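Side-chain contact in PmoD (Methylocystis sp. ATCC 49242, PDB 6CPD), which binds copper(I) between two copies of its periplasmic, cupredoxin-like domain and probably serves copper handling in methane- and ammonia-oxidizing bacteria: residues Val8-Tyr12 with Asp13-Ile17. Sequence-based numbering, arbitrary orientation.
Sequences VMFGY and DMIHI. With CU1 (copper (I) ion), chain D.
Met-9 and Met-14 sit opposite each other as a non-hydrogen-bonded pair on one face of the hairpin, their side chains running alongside, both leaving the sheet on that face. The thioether of Met-14 is the one that leans across: a bend at chi2 (-43°) swings its SD back over the neighbouring strand, 3.4 Å from Met-9 CG, and sets its CE against the carbonyl oxygen of Gly-11. Met-9 instead runs straight out at chi2 (-177°) and spends its sulfur on the metal, SD lying 2.3 Å from the copper ion, where Met-7 and the same two methionines of the second subunit complete the site. An alanine in place of Met-14 would probably leave a gap beside the Met-9 methylenes and take away the methyl group lying against Gly-11 O, although the copper would still hold Met-9 SD.

On the reverse face Val-8 CG1 packs 3.5 Å from Ile-15 CB, and Ile-15 CD1 reaches the Phe-10 ring obliquely at CE1; strand 118-127 covers Val-8 and Phe-10.

Four backbone bonds tie the strands. Val-8 and Ile-15 exchange a pair, and Phe-10 N gives a short 2.7 Å bond to Asp-13 O. The return bond, Asp-13 N to Phe-10 O, is more bent (145° at the hydrogen), its donor well above the carbonyl plane. A water also bridges Phe-10 O and Asp-13 OD2, while OD1 is held by Asn-47.

Gly-11, with positive phi, and Tyr-12 form the corner of a type II' turn: a tight two-residue beta hairpin that carries a methionine of an intersubunit copper(I) site.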
loop_
_atom_site.group_PDB
_atom_site.type_symbol
_atom_site.label_atom_id
_atom_site.label_comp_id
_atom_site.label_asym_id
_atom_site.label_seq_id
_atom_site.Cartn_x
_atom_site.Cartn_y
_atom_site.Cartn_z
ATOM N N VAL B 8 -2.076 -3.667 5.049
ATOM C CA VAL B 8 -2.629 -3.457 6.383
ATOM C C VAL B 8 -1.520 -3.870 7.371
ATOM O O VAL B 8 -0.731 -4.749 7.061
ATOM C CB VAL B 8 -3.929 -4.250 6.590
ATOM C CG1 VAL B 8 -3.676 -5.735 6.483
ATOM C CG2 VAL B 8 -4.553 -3.898 7.907
ATOM N N MET B 9 -1.388 -3.171 8.498
ATOM C CA MET B 9 -0.216 -3.347 9.346
ATOM C C MET B 9 -0.456 -3.861 10.764
ATOM O O MET B 9 -1.369 -3.396 11.441
ATOM C CB MET B 9 0.523 -2.012 9.431
ATOM C CG MET B 9 0.835 -1.435 8.051
ATOM S SD MET B 9 1.767 0.062 8.220
ATOM C CE MET B 9 0.486 1.199 8.761
ATOM N N PHE B 10 0.403 -4.777 11.215
ATOM C CA PHE B 10 0.492 -5.119 12.623
ATOM C C PHE B 10 1.908 -4.872 13.095
ATOM O O PHE B 10 2.723 -5.791 13.095
ATOM C CB PHE B 10 0.123 -6.582 12.878
ATOM C CG PHE B 10 -1.308 -6.905 12.587
ATOM C CD1 PHE B 10 -1.706 -7.215 11.294
ATOM C CD2 PHE B 10 -2.261 -6.876 13.594
ATOM C CE1 PHE B 10 -3.038 -7.509 11.012
ATOM C CE2 PHE B 10 -3.594 -7.173 13.324
ATOM C CZ PHE B 10 -3.981 -7.493 12.035
ATOM N N GLY B 11 2.213 -3.650 13.509
ATOM C CA GLY B 11 3.575 -3.334 13.899
ATOM C C GLY B 11 4.463 -3.425 12.668
ATOM O O GLY B 11 4.217 -2.754 11.674
ATOM N N TYR B 12 5.485 -4.273 12.711
ATOM C CA TYR B 12 6.337 -4.442 11.538
ATOM C C TYR B 12 5.768 -5.471 10.585
ATOM O O TYR B 12 6.239 -5.604 9.455
ATOM C CB TYR B 12 7.745 -4.881 11.944
ATOM C CG TYR B 12 8.487 -3.873 12.774
ATOM C CD1 TYR B 12 8.615 -2.550 12.353
ATOM C CD2 TYR B 12 9.042 -4.240 13.992
ATOM C CE1 TYR B 12 9.309 -1.624 13.127
ATOM C CE2 TYR B 12 9.721 -3.333 14.765
ATOM C CZ TYR B 12 9.858 -2.030 14.334
ATOM O OH TYR B 12 10.544 -1.147 15.127
ATOM N N ASP B 13 4.804 -6.253 11.056
ATOM C CA ASP B 13 4.292 -7.329 10.218
ATOM C C ASP B 13 3.162 -6.792 9.345
ATOM O O ASP B 13 2.162 -6.295 9.865
ATOM C CB ASP B 13 3.818 -8.485 11.093
ATOM C CG ASP B 13 4.904 -8.964 12.050
ATOM O OD1 ASP B 13 5.958 -9.453 11.590
ATOM O OD2 ASP B 13 4.685 -8.860 13.279
ATOM N N MET B 14 3.260 -7.002 8.035
ATOM C CA MET B 14 2.299 -6.411 7.101
ATOM C C MET B 14 1.570 -7.522 6.387
ATOM O O MET B 14 2.052 -8.661 6.313
ATOM C CB MET B 14 2.979 -5.500 6.054
ATOM C CG MET B 14 4.002 -4.508 6.601
ATOM S SD MET B 14 3.422 -3.701 8.114
ATOM C CE MET B 14 4.638 -2.384 8.287
ATOM N N ILE B 15 0.374 -7.194 5.916
ATOM C CA ILE B 15 -0.344 -8.051 4.985
ATOM C C ILE B 15 -0.527 -7.241 3.708
ATOM O O ILE B 15 -1.098 -6.168 3.731
ATOM C CB ILE B 15 -1.686 -8.500 5.549
ATOM C CG1 ILE B 15 -1.461 -9.275 6.856
ATOM C CG2 ILE B 15 -2.459 -9.363 4.520
ATOM C CD1 ILE B 15 -2.762 -9.667 7.545
ATOM N N HIS B 16 0.027 -7.724 2.608
ATOM C CA HIS B 16 -0.080 -6.987 1.361
ATOM C C HIS B 16 -1.443 -7.263 0.750
ATOM O O HIS B 16 -1.948 -8.390 0.796
ATOM C CB HIS B 16 1.034 -7.390 0.390
ATOM C CG HIS B 16 1.016 -6.630 -0.895
ATOM N ND1 HIS B 16 0.539 -7.168 -2.072
ATOM C CD2 HIS B 16 1.407 -5.365 -1.190
ATOM C CE1 HIS B 16 0.645 -6.271 -3.038
ATOM N NE2 HIS B 16 1.172 -5.171 -2.530
ATOM N N ILE B 17 -2.011 -6.234 0.155
ATOM C CA ILE B 17 -3.357 -6.306 -0.428
ATOM C C ILE B 17 -3.337 -5.857 -1.889
ATOM O O ILE B 17 -2.704 -4.845 -2.220
ATOM C CB ILE B 17 -4.335 -5.406 0.362
ATOM C CG1 ILE B 17 -4.461 -5.912 1.805
ATOM C CG2 ILE B 17 -5.708 -5.356 -0.327
ATOM C CD1 ILE B 17 -5.224 -4.946 2.720
HETATM CU CU CU1 D . 2.614 0.521 6.153
HETATM O O HOH W 1 2.995 -7.722 14.860
HETATM O O HOH W 2 6.064 -7.812 7.231
#